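Side-chain contact in putative polysaccharide biosynthesis protein with aminopeptidase-like domain (Clostridium acetobutylicum, PDB 3K9T), which probably takes part in the biosynthesis of modified polysaccharides, binds one zinc ion per subunit and is not expected to act as a peptidase: residues R418-Y421 with A422-L426. Residues are numbered along the deposited sequence; the frame is centred on the assembly and turned at random.
Sequences RIKY and AADAL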
ATOM      1  N   ARG A 418      27.060  -1.814  -0.386  1.00 29.34           N
ATOM      2  CA  ARG A 418      27.319  -1.427  -1.776  1.00 20.44           C
ATOM      3  C   ARG A 418      27.150   0.080  -1.990  1.00 16.19           C
ATOM      4  O   ARG A 418      27.941   0.753  -2.670  1.00 21.37           O
ATOM      5  CB  ARG A 418      26.333  -2.148  -2.661  1.00 23.61           C
ATOM      6  CG  ARG A 418      26.794  -2.309  -4.034  1.00 48.85           C
ATOM      7  CD  ARG A 418      25.862  -3.196  -4.788  1.00 36.41           C
ATOM      8  NE  ARG A 418      26.042  -2.912  -6.190  1.00 81.50           N
ATOM      9  CZ  ARG A 418      25.169  -3.199  -7.135  1.00 43.12           C
ATOM     10  NH1 ARG A 418      24.029  -3.787  -6.817  1.00 42.30           N
ATOM     11  NH2 ARG A 418      25.452  -2.883  -8.405  1.00 37.50           N
ATOM     12  N   ILE A 419      26.095   0.594  -1.384  1.00 23.66           N
ATOM     13  CA  ILE A 419      25.811   2.003  -1.402  1.00 20.06           C
ATOM     14  C   ILE A 419      26.889   2.758  -0.631  1.00 26.04           C
ATOM     15  O   ILE A 419      27.376   3.761  -1.102  1.00 20.89           O
ATOM     16  CB  ILE A 419      24.404   2.261  -0.855  1.00 14.18           C
ATOM     17  CG1 ILE A 419      23.366   1.530  -1.752  1.00 33.86           C
ATOM     18  CG2 ILE A 419      24.157   3.742  -0.733  1.00 18.81           C
ATOM     19  CD1 ILE A 419      23.479   1.816  -3.224  1.00 12.94           C
ATOM     20  N   LYS A 420      27.289   2.229   0.520  1.00 23.02           N
ATOM     21  CA  LYS A 420      28.259   2.876   1.395  1.00 28.48           C
ATOM     22  C   LYS A 420      29.614   3.040   0.733  1.00 20.34           C
ATOM     23  O   LYS A 420      30.228   4.118   0.753  1.00 22.20           O
ATOM     24  CB  LYS A 420      28.401   2.046   2.677  1.00 22.69           C
ATOM     25  CG  LYS A 420      29.121   2.746   3.817  1.00 23.71           C
ATOM     26  CD  LYS A 420      30.641   2.614   3.726  1.00 26.30           C
ATOM     27  CE  LYS A 420      31.312   3.075   5.010  1.00 29.62           C
ATOM     28  NZ  LYS A 420      32.785   3.173   4.854  1.00 23.33           N
ATOM     29  N   TYR A 421      30.083   1.955   0.142  1.00 22.45           N
ATOM     30  CA  TYR A 421      31.360   1.969  -0.518  1.00 31.62           C
ATOM     31  C   TYR A 421      31.305   2.825  -1.782  1.00 11.72           C
ATOM     32  O   TYR A 421      32.296   3.462  -2.136  1.00 31.93           O
ATOM     33  CB  TYR A 421      31.824   0.546  -0.820  1.00 13.28           C
ATOM     34  CG  TYR A 421      32.099  -0.281   0.409  1.00 20.84           C
ATOM     35  CD1 TYR A 421      32.836   0.245   1.474  1.00 17.49           C
ATOM     36  CD2 TYR A 421      31.679  -1.613   0.490  1.00 17.81           C
ATOM     37  CE1 TYR A 421      33.102  -0.510   2.597  1.00 20.58           C
ATOM     38  CE2 TYR A 421      31.932  -2.386   1.632  1.00 16.59           C
ATOM     39  CZ  TYR A 421      32.648  -1.834   2.678  1.00 14.92           C
ATOM     40  OH  TYR A 421      32.898  -2.590   3.805  1.00 32.02           O
ATOM     41  N   ALA A 422      30.146   2.879  -2.441  1.00 31.40           N
ATOM     42  CA  ALA A 422      30.007   3.754  -3.602  1.00 23.35           C
ATOM     43  C   ALA A 422      30.144   5.215  -3.150  1.00 23.11           C
ATOM     44  O   ALA A 422      30.881   5.987  -3.754  1.00 28.28           O
ATOM     45  CB  ALA A 422      28.694   3.480  -4.369  1.00 19.69           C
ATOM     46  N   ALA A 423      29.463   5.552  -2.054  1.00 26.99           N
ATOM     47  CA  ALA A 423      29.517   6.875  -1.437  1.00 25.01           C
ATOM     48  C   ALA A 423      30.926   7.220  -0.955  1.00 29.34           C
ATOM     49  O   ALA A 423      31.341   8.377  -1.024  1.00 25.58           O
ATOM     50  CB  ALA A 423      28.526   6.956  -0.267  1.00  8.38           C
ATOM     51  N   ASP A 424      31.654   6.227  -0.451  1.00 28.85           N
ATOM     52  CA  ASP A 424      33.035   6.462  -0.013  1.00 19.84           C
ATOM     53  C   ASP A 424      33.852   6.972  -1.179  1.00 38.14           C
ATOM     54  O   ASP A 424      34.484   8.015  -1.104  1.00 22.68           O
ATOM     55  CB  ASP A 424      33.704   5.185   0.534  1.00 28.33           C
ATOM     56  CG  ASP A 424      33.221   4.813   1.928  1.00 34.49           C
ATOM     57  OD1 ASP A 424      32.583   5.666   2.559  1.00 21.12           O
ATOM     58  OD2 ASP A 424      33.467   3.677   2.398  1.00 21.04           O
ATOM     59  N   ALA A 425      33.818   6.218  -2.264  1.00 19.17           N
ATOM     60  CA  ALA A 425      34.603   6.521  -3.449  1.00 22.42           C
ATOM     61  C   ALA A 425      34.286   7.927  -3.999  1.00 23.20           C
ATOM     62  O   ALA A 425      35.175   8.688  -4.394  1.00 27.38           O
ATOM     63  CB  ALA A 425      34.337   5.458  -4.486  1.00  8.26           C
ATOM     64  N   LEU A 426      33.010   8.281  -4.003  1.00 19.06           N
ATOM     65  CA  LEU A 426      32.628   9.578  -4.517  1.00 40.87           C
ATOM     66  C   LEU A 426      33.110  10.682  -3.590  1.00 20.63           C
ATOM     67  O   LEU A 426      33.504  11.745  -4.068  1.00 19.45           O
ATOM     68  CB  LEU A 426      31.128   9.650  -4.720  1.00 25.60           C
ATOM     69  CG  LEU A 426      30.544   8.778  -5.827  1.00 34.31           C
ATOM     70  CD1 LEU A 426      29.042   8.793  -5.702  1.00 12.13           C
ATOM     71  CD2 LEU A 426      30.997   9.273  -7.204  1.00 21.18           C
TER
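Lys420 and Asp424, one helical turn apart, form an i to i+4 salt bridge in which NZ lies 2.6 Å from OD2 of Asp424. The ammonium group meets the syn lone pair of that oxygen, on the side of OD1. A bend at chi2 (-85°) swings the lysine chain across toward the Asp424 carboxylate, and Lys420 CD passes 3.3 Å from Asp424 OD2 on the way. NZ is shared, for Glu3 near the start of the chain pairs with it as well; two carboxylates would be expected to favour the charged lysine. Beneath the bridge, the backbone N of Asp424 donates to Lys420 O at 2.8 Å, and Ala423 N to Ile419 O at 2.9 Å. All this belongs to helix 416-428 of the C-terminal permutated winged helix-turn-helix domain, whose buried side sets Ile419 and Ala423 against helix 405-412, and Ala422 against helix 389-398. On the polar side, Tyr421 runs alongside Asp424, presenting its ring edge to OD2, with CD1 3.6 Å away and the ring and carboxylate planes 63° apart. The phenol OH is hydrogen-bonded to Glu3 and Arg417, so Glu3 serves both lysine and tyrosine, while Arg418 directs its NE to a salt bridge with Asp388.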